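Local coordinates for protein pyruvate kinase 1 (Trypanosoma brucei brucei, PDB 4KCT) that catalyses phosphate transfer from phosphoenolpyruvate to ADP, giving pyruvate and ATP, and has an intrinsic decarboxylase activity, at residues 178-182 / 267-271; 323-327 / 411-415. One frame throughout, in Å; residues are numbered along the deposited sequence.

Both contacts tie the eight-stranded parallel barrel of pyruvate kinase to a neighbouring domain. Contact 1 comes first along the chain and closes before contact 2 opens. It joins strand 177-179, at the end of the small mixed-sheet domain inserted in the barrel, to helix 263-269, which starts with some of the residues that hold pyruvate and magnesium. Contact 2 joins the loop between helix 311-323 and strand 327-330, the eighth of the barrel, to the end of helix 405-412 and the loop after it, in the C-terminal alpha/beta domain, where the fructose bisphosphate is bound. The centres of contacts 1 and 2 lie 29 Å apart and their nearest atoms about 13 Å; the barrel links them.

Contact 1: 178-182 / 267-271. With GOL (glycerol), chain G.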
loop_
_atom_site.group_PDB
_atom_site.type_symbol
_atom_site.label_atom_id
_atom_site.label_comp_id
_atom_site.label_asym_id
_atom_site.label_seq_id
_atom_site.Cartn_x
_atom_site.Cartn_y
_atom_site.Cartn_z
ATOM N N ILE A 178 -15.483 -37.177 -27.354
ATOM C CA ILE A 178 -16.582 -36.752 -26.471
ATOM C C ILE A 178 -15.989 -35.949 -25.307
ATOM O O ILE A 178 -14.942 -36.316 -24.754
ATOM C CB ILE A 178 -17.322 -38.010 -25.903
ATOM C CG1 ILE A 178 -18.105 -38.731 -27.016
ATOM C CG2 ILE A 178 -18.222 -37.653 -24.710
ATOM C CD1 ILE A 178 -19.304 -37.938 -27.537
ATOM N N ASN A 179 -16.639 -34.840 -24.939
ATOM C CA ASN A 179 -16.311 -34.143 -23.703
ATOM C C ASN A 179 -17.552 -34.022 -22.857
ATOM O O ASN A 179 -18.640 -33.897 -23.378
ATOM C CB ASN A 179 -15.739 -32.740 -23.994
ATOM C CG ASN A 179 -14.398 -32.802 -24.712
ATOM O OD1 ASN A 179 -14.355 -32.938 -25.925
ATOM N ND2 ASN A 179 -13.320 -32.901 -23.945
ATOM N N LEU A 180 -17.391 -34.169 -21.553
ATOM C CA LEU A 180 -18.513 -34.093 -20.640
ATOM C C LEU A 180 -18.289 -32.868 -19.761
ATOM O O LEU A 180 -17.719 -32.975 -18.666
ATOM C CB LEU A 180 -18.549 -35.368 -19.780
ATOM C CG LEU A 180 -19.324 -36.614 -20.252
ATOM C CD1 LEU A 180 -19.860 -36.610 -21.678
ATOM C CD2 LEU A 180 -18.707 -37.945 -19.828
ATOM N N PRO A 181 -18.709 -31.685 -20.252
ATOM C CA PRO A 181 -18.234 -30.422 -19.658
ATOM C C PRO A 181 -18.766 -30.283 -18.246
ATOM O O PRO A 181 -19.926 -30.599 -17.995
ATOM C CB PRO A 181 -18.836 -29.344 -20.576
ATOM C CG PRO A 181 -19.995 -30.011 -21.244
ATOM C CD PRO A 181 -19.586 -31.457 -21.411
ATOM N N GLY A 182 -17.866 -30.060 -17.299
ATOM C CA GLY A 182 -18.280 -29.865 -15.915
ATOM C C GLY A 182 -18.524 -31.158 -15.152
ATOM O O GLY A 182 -18.856 -31.121 -13.984
ATOM N N GLY A 267 -10.882 -25.115 -23.148
ATOM C CA GLY A 267 -11.919 -24.229 -23.678
ATOM C C GLY A 267 -13.045 -24.991 -24.391
ATOM O O GLY A 267 -14.026 -24.394 -24.842
ATOM N N VAL A 268 -12.921 -26.315 -24.430
ATOM C CA VAL A 268 -14.024 -27.197 -24.795
ATOM C C VAL A 268 -14.733 -27.703 -23.536
ATOM O O VAL A 268 -15.970 -27.726 -23.469
ATOM C CB VAL A 268 -13.502 -28.402 -25.620
ATOM C CG1 VAL A 268 -14.555 -29.505 -25.713
ATOM C CG2 VAL A 268 -13.038 -27.942 -27.001
ATOM N N GLU A 269 -13.955 -27.991 -22.495
ATOM C CA GLU A 269 -14.512 -28.523 -21.245
ATOM C C GLU A 269 -15.238 -27.447 -20.397
ATOM O O GLU A 269 -16.171 -27.756 -19.684
ATOM C CB GLU A 269 -13.412 -29.188 -20.418
ATOM C CG GLU A 269 -12.869 -30.472 -21.032
ATOM C CD GLU A 269 -13.688 -31.697 -20.628
ATOM O OE1 GLU A 269 -13.575 -32.732 -21.305
ATOM O OE2 GLU A 269 -14.454 -31.616 -19.635
ATOM N N ILE A 270 -14.694 -26.232 -20.357
ATOM C CA ILE A 270 -15.335 -25.158 -19.636
ATOM C C ILE A 270 -15.679 -24.087 -20.656
ATOM O O ILE A 270 -15.127 -24.090 -21.756
ATOM C CB ILE A 270 -14.418 -24.590 -18.512
ATOM C CG1 ILE A 270 -13.316 -23.696 -19.081
ATOM C CG2 ILE A 270 -13.817 -25.721 -17.672
ATOM C CD1 ILE A 270 -12.433 -23.075 -18.001
ATOM N N PRO A 271 -16.615 -23.191 -20.326
ATOM C CA PRO A 271 -16.967 -22.151 -21.305
ATOM C C PRO A 271 -15.714 -21.392 -21.801
ATOM O O PRO A 271 -14.844 -21.051 -21.004
ATOM C CB PRO A 271 -17.864 -21.210 -20.495
ATOM C CG PRO A 271 -18.502 -22.112 -19.464
ATOM C CD PRO A 271 -17.379 -23.039 -19.062
HETATM C C1 GOL G . -14.264 -35.877 -21.072
HETATM O O1 GOL G . -14.951 -34.741 -20.504
HETATM C C2 GOL G . -12.823 -35.941 -20.566
HETATM O O2 GOL G . -12.802 -35.819 -19.122
HETATM C C3 GOL G . -12.185 -37.258 -21.042
HETATM O O3 GOL G . -10.812 -37.361 -20.631
HETATM O O HOH W 1 -14.752 -30.144 -17.306
#
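The amide of Asn-179 and the carboxylate of Glu-269 meet with their planes 73° apart, where the inserted lid domain of pyruvate kinase returns to the (beta/alpha)8 barrel. Over one face of the amide lies CG1 of Val-268, 3.4 Å from Asn-179 CG. At the amide's edge, ND2 donates to Glu-269 OE1 (2.7 Å) in a nearly straight bond. OE1 lies in the amide plane, but the N-H meets it on the anti side, 30° out of the carboxylate plane. The glutamate chain, bent at chi2 (-87°), brings the carboxylate back toward the strand end. There OE1 also accepts from O1 of a glycerol, probably left from crystallisation, at 2.6 Å, and that same O1 takes the backbone N-H of Leu-180. OE2 is the acceptor for a water (2.8 Å) that in turn accepts from Gly-182 N, so both carboxylate oxygens of this buried side chain are held. Phe-213 and Asn-242 also touch Glu-269, while Arg-311 of the second subunit packs on Val-268. Helix 263-269 begins with residues of the pyruvate site, and the side chain of Val-268 is about 8 Å from the bound pyruvate. Pro-181 CB rests 3.2 Å from the carbonyl O of Glu-269.

Contact 2: 323-327 / 411-415; sequences NGADC and SKYRP
Arg-414 spreads its guanidinium against Asp-326 in a salt bridge whose shorter arm runs from NH2 to OD2, at 3.2 Å. The two flat groups stand 74° apart, so NH2 comes to OD2 from above the carboxylate plane; a second, weak bond links NH1 to OD1. NH1 also donates to Gly-324 O (2.9 Å), a carbonyl that takes a further bond from Asn-287. NH2 turns to Ser-411 O at 3.1 Å. That oxygen accepts the backbone N-H of Arg-414 as well, the two donors approaching from opposite faces of its plane. The in-plane bonds of NH1 to Gly-324 O and of NH2 to Ser-411 O and Asp-326 OD2 fix the guanidinium's rotation. The arginine's bend at chi2 (-35°) carries its end across to the barrel loop. Asp-326 is gripped further by the backbone N atoms of Arg-436, at OD2, and Val-293, at OD1, which would probably favour its charged form. Met-363 and Ile-367 of helix 362-369 pack on the arginine. Gly-324 ends helix 311-323 in a Schellman motif, and an interdomain salt bridge joins this turn of the (beta/alpha)8 barrel, leading into its eighth strand, to the loop after helix 405-412 of the alpha/beta domain.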
loop_
_atom_site.group_PDB
_atom_site.type_symbol
_atom_site.label_atom_id
_atom_site.label_comp_id
_atom_site.label_asym_id
_atom_site.label_seq_id
_atom_site.Cartn_x
_atom_site.Cartn_y
_atom_site.Cartn_z
ATOM N N ASN A 323 0.828 -11.894 -17.569
ATOM C CA ASN A 323 0.166 -12.724 -16.536
ATOM C C ASN A 323 1.202 -13.375 -15.592
ATOM O O ASN A 323 0.830 -13.833 -14.515
ATOM C CB ASN A 323 -0.644 -13.870 -17.161
ATOM C CG ASN A 323 -1.966 -13.420 -17.785
ATOM O OD1 ASN A 323 -2.576 -14.193 -18.525
ATOM N ND2 ASN A 323 -2.440 -12.203 -17.453
ATOM N N GLY A 324 2.376 -13.713 -16.140
ATOM C CA GLY A 324 3.432 -14.339 -15.328
ATOM C C GLY A 324 3.914 -15.695 -15.824
ATOM O O GLY A 324 4.631 -16.399 -15.115
ATOM N N ALA A 325 3.499 -16.077 -17.025
ATOM C CA ALA A 325 3.864 -17.396 -17.556
ATOM C C ALA A 325 5.385 -17.445 -17.785
ATOM O O ALA A 325 5.959 -16.479 -18.280
ATOM C CB ALA A 325 3.132 -17.649 -18.876
ATOM N N ASP A 326 6.034 -18.562 -17.431
ATOM C CA ASP A 326 7.453 -18.730 -17.807
ATOM C C ASP A 326 7.593 -18.907 -19.316
ATOM O O ASP A 326 8.491 -18.313 -19.942
ATOM C CB ASP A 326 8.096 -19.927 -17.077
ATOM C CG ASP A 326 8.095 -19.758 -15.547
ATOM O OD1 ASP A 326 6.999 -19.996 -14.939
ATOM O OD2 ASP A 326 9.222 -19.567 -14.943
ATOM N N CYS A 327 6.726 -19.738 -19.881
ATOM C CA CYS A 327 6.837 -20.194 -21.256
ATOM C C CYS A 327 5.554 -19.921 -22.000
ATOM O O CYS A 327 4.455 -20.028 -21.436
ATOM C CB CYS A 327 7.056 -21.716 -21.323
ATOM S SG CYS A 327 8.498 -22.282 -20.433
ATOM N N SER A 411 14.578 -17.695 -9.940
ATOM C CA SER A 411 13.591 -17.298 -10.966
ATOM C C SER A 411 12.206 -17.032 -10.367
ATOM O O SER A 411 11.461 -16.169 -10.848
ATOM C CB SER A 411 13.496 -18.373 -12.072
ATOM O OG SER A 411 12.601 -17.941 -13.107
ATOM N N LYS A 412 11.875 -17.738 -9.289
ATOM C CA LYS A 412 10.583 -17.551 -8.640
ATOM C C LYS A 412 10.390 -16.054 -8.279
ATOM O O LYS A 412 9.262 -15.535 -8.312
ATOM C CB LYS A 412 10.520 -18.412 -7.368
ATOM C CG LYS A 412 9.401 -18.050 -6.424
ATOM C CD LYS A 412 9.377 -19.028 -5.227
ATOM C CE LYS A 412 8.165 -18.741 -4.338
ATOM N NZ LYS A 412 8.087 -19.705 -3.205
ATOM N N TYR A 413 11.479 -15.377 -7.919
ATOM C CA TYR A 413 11.387 -13.972 -7.468
ATOM C C TYR A 413 11.553 -12.966 -8.602
ATOM O O TYR A 413 11.460 -11.755 -8.384
ATOM C CB TYR A 413 12.356 -13.695 -6.304
ATOM C CG TYR A 413 11.876 -14.350 -5.030
ATOM C CD1 TYR A 413 10.811 -13.781 -4.300
ATOM C CD2 TYR A 413 12.216 -15.673 -4.749
ATOM C CE1 TYR A 413 10.276 -14.430 -3.181
ATOM C CE2 TYR A 413 11.629 -16.352 -3.678
ATOM C CZ TYR A 413 10.643 -15.728 -2.920
ATOM O OH TYR A 413 10.032 -16.414 -1.887
ATOM N N ARG A 414 11.597 -13.474 -9.835
ATOM C CA ARG A 414 11.379 -12.629 -11.011
ATOM C C ARG A 414 12.373 -11.438 -11.083
ATOM O O ARG A 414 11.957 -10.287 -11.142
ATOM C CB ARG A 414 9.929 -12.111 -11.022
ATOM C CG ARG A 414 8.846 -13.206 -11.240
ATOM C CD ARG A 414 9.322 -14.285 -12.185
ATOM N NE ARG A 414 8.227 -15.004 -12.876
ATOM C CZ ARG A 414 8.295 -16.288 -13.251
ATOM N NH1 ARG A 414 7.343 -16.809 -14.039
ATOM N NH2 ARG A 414 9.385 -17.015 -12.967
ATOM N N PRO A 415 13.684 -11.714 -11.034
ATOM C CA PRO A 415 14.618 -10.627 -11.327
ATOM C C PRO A 415 14.400 -10.068 -12.743
ATOM O O PRO A 415 13.775 -10.735 -13.590
ATOM C CB PRO A 415 16.000 -11.313 -11.229
ATOM C CG PRO A 415 15.737 -12.757 -11.523
ATOM C CD PRO A 415 14.362 -13.020 -10.913
#